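Local coordinates for protein IAA acetyltransferase (Bacillus cereus ATCC 14579, PDB 1Y9K) that probably transfers acetyl groups to amines as a member of the GNAT family of N-acetyltransferases, at residues Ser4-Ile10 / Leu38-Gln44. Numbering follows the deposited sequence.
Sequences SVVIERI and LTYVAKQ
V6 and K43, then E8 and V41, pair their backbones in the antiparallel ladder that joins the first strand of this GNAT fold, 6-10, to strand 38-43, on whose far side strand 48-56 continues the sheet. Each pair is closed by two N-H...O bonds; V6 N donates to K43 O at 3.0 Å. The N-to-C directions of the two short strands are 145° apart, so the pair is twisted away from strictly antiparallel, and I10 N donates to T39 O.

Side chains alternate between two faces. On that of V6, E8 and I10, the E8 and K43 chains cross at about a right angle: chi1 of 39° holds E8 CG between the backbone N and the carbonyl carbon, and the extended chain carries OE2 to 3.6 Å from K43 NZ, a salt bridge. I10 likewise crosses V41 at about a right angle, its CG2 meeting V41 CG2 at 3.5 Å, while I10 CD1 packs on T39 CG2 at 3.8 Å.

The opposite face turns I7, Y40 and A42 to helix 78-92, where they touch H85, T89 and L82 respectively. From the loop before the strand, V5 CG1 reaches A42 CB at 3.7 Å, joining this apolar row. The R9 chain bends at chi2 and chi3 and carries NE over one face of the Y40 ring, 4.2 Å above its plane and offset toward the rim; the guanidinium plane stands 39° from the ring plane, and with R9 CZ 5.5 Å from the ring centroid any cation-pi attraction is weak at most. Y52 of strand 48-56 also meets the Y40 ring, with nearly parallel planes. Beyond Y40, L38 CB sits over the centre of one guanidinium face, 4.1 Å from R9 CZ.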
# COMPACT_ATOMS: atom_id res chain seq x y z
N SER A 4 -6.54 -17.78 -10.56
CA SER A 4 -7.01 -17.49 -9.20
C SER A 4 -5.91 -16.93 -8.31
O SER A 4 -4.87 -17.57 -8.13
CB SER A 4 -7.63 -18.74 -8.56
OG SER A 4 -6.70 -19.80 -8.50
N VAL A 5 -6.15 -15.74 -7.76
CA VAL A 5 -5.20 -15.10 -6.87
C VAL A 5 -5.46 -15.54 -5.43
O VAL A 5 -6.59 -15.44 -4.94
CB VAL A 5 -5.26 -13.54 -7.01
CG1 VAL A 5 -4.32 -12.87 -6.03
CG2 VAL A 5 -4.92 -13.12 -8.43
N VAL A 6 -4.42 -16.04 -4.77
CA VAL A 6 -4.53 -16.48 -3.37
C VAL A 6 -3.70 -15.57 -2.46
O VAL A 6 -2.51 -15.39 -2.69
CB VAL A 6 -4.11 -17.98 -3.21
CG1 VAL A 6 -4.52 -18.51 -1.85
CG2 VAL A 6 -4.72 -18.84 -4.30
N ILE A 7 -4.34 -15.02 -1.43
CA ILE A 7 -3.70 -14.07 -0.52
C ILE A 7 -3.52 -14.67 0.86
O ILE A 7 -4.44 -15.25 1.43
CB ILE A 7 -4.50 -12.73 -0.40
CG1 ILE A 7 -4.79 -12.13 -1.78
CG2 ILE A 7 -3.76 -11.73 0.49
CD1 ILE A 7 -5.70 -10.89 -1.78
N GLU A 8 -2.32 -14.53 1.42
CA GLU A 8 -1.99 -15.11 2.72
C GLU A 8 -0.97 -14.27 3.48
O GLU A 8 -0.22 -13.49 2.90
CB GLU A 8 -1.53 -16.59 2.55
CG GLU A 8 -0.64 -16.86 1.32
CD GLU A 8 -0.47 -18.36 0.97
OE1 GLU A 8 -1.47 -19.03 0.60
OE2 GLU A 8 0.68 -18.86 1.04
N ARG A 9 -0.95 -14.42 4.80
CA ARG A 9 0.09 -13.84 5.64
C ARG A 9 1.45 -14.48 5.44
O ARG A 9 1.56 -15.69 5.22
CB ARG A 9 -0.26 -13.96 7.11
CG ARG A 9 -0.95 -12.75 7.62
CD ARG A 9 -0.41 -12.33 8.96
NE ARG A 9 0.94 -11.78 8.83
CZ ARG A 9 1.67 -11.40 9.86
NH1 ARG A 9 1.19 -11.50 11.10
NH2 ARG A 9 2.89 -10.92 9.66
N ILE A 10 2.49 -13.66 5.54
CA ILE A 10 3.85 -14.16 5.54
C ILE A 10 4.57 -13.59 6.76
O ILE A 10 4.21 -12.52 7.24
CB ILE A 10 4.62 -13.81 4.24
CG1 ILE A 10 4.57 -12.31 3.96
CG2 ILE A 10 4.08 -14.63 3.05
CD1 ILE A 10 5.85 -11.76 3.41
N LEU A 38 2.22 -5.92 9.57
CA LEU A 38 1.74 -7.22 9.13
C LEU A 38 1.73 -7.25 7.61
O LEU A 38 1.08 -6.42 6.97
CB LEU A 38 0.32 -7.50 9.66
CG LEU A 38 -0.00 -7.27 11.14
CD1 LEU A 38 -1.51 -7.15 11.36
CD2 LEU A 38 0.58 -8.36 12.02
N THR A 39 2.44 -8.23 7.04
CA THR A 39 2.61 -8.34 5.60
C THR A 39 1.82 -9.50 5.02
O THR A 39 1.91 -10.63 5.50
CB THR A 39 4.10 -8.50 5.22
OG1 THR A 39 4.87 -7.50 5.90
CG2 THR A 39 4.29 -8.36 3.73
N TYR A 40 1.02 -9.21 3.99
CA TYR A 40 0.27 -10.23 3.27
C TYR A 40 0.70 -10.25 1.81
O TYR A 40 0.93 -9.20 1.22
CB TYR A 40 -1.24 -9.98 3.40
CG TYR A 40 -1.72 -9.94 4.84
CD1 TYR A 40 -1.39 -8.86 5.67
CD2 TYR A 40 -2.51 -10.96 5.37
CE1 TYR A 40 -1.81 -8.81 6.99
CE2 TYR A 40 -2.94 -10.92 6.69
CZ TYR A 40 -2.58 -9.84 7.50
OH TYR A 40 -2.98 -9.78 8.82
N VAL A 41 0.83 -11.44 1.23
CA VAL A 41 1.20 -11.54 -0.18
C VAL A 41 0.10 -12.16 -1.05
O VAL A 41 -0.70 -12.95 -0.56
CB VAL A 41 2.57 -12.25 -0.41
CG1 VAL A 41 3.69 -11.51 0.29
CG2 VAL A 41 2.51 -13.73 0.02
N ALA A 42 0.07 -11.78 -2.32
CA ALA A 42 -0.79 -12.40 -3.32
C ALA A 42 0.04 -13.34 -4.20
O ALA A 42 1.13 -12.96 -4.67
CB ALA A 42 -1.48 -11.35 -4.16
N LYS A 43 -0.46 -14.55 -4.41
CA LYS A 43 0.21 -15.54 -5.26
C LYS A 43 -0.67 -15.96 -6.43
O LYS A 43 -1.87 -16.17 -6.26
CB LYS A 43 0.61 -16.77 -4.45
CG LYS A 43 1.35 -16.46 -3.17
CD LYS A 43 1.99 -17.69 -2.58
CE LYS A 43 2.57 -17.37 -1.21
NZ LYS A 43 3.68 -18.29 -0.84
N GLN A 44 -0.08 -16.04 -7.63
CA GLN A 44 -0.72 -16.65 -8.82
C GLN A 44 0.24 -16.88 -10.00
O GLN A 44 1.06 -16.01 -10.32
CB GLN A 44 -1.98 -15.89 -9.28
CG GLN A 44 -1.72 -14.61 -10.05
CD GLN A 44 -2.49 -14.55 -11.36
OE1 GLN A 44 -3.31 -13.66 -11.57
NE2 GLN A 44 -2.20 -15.50 -12.24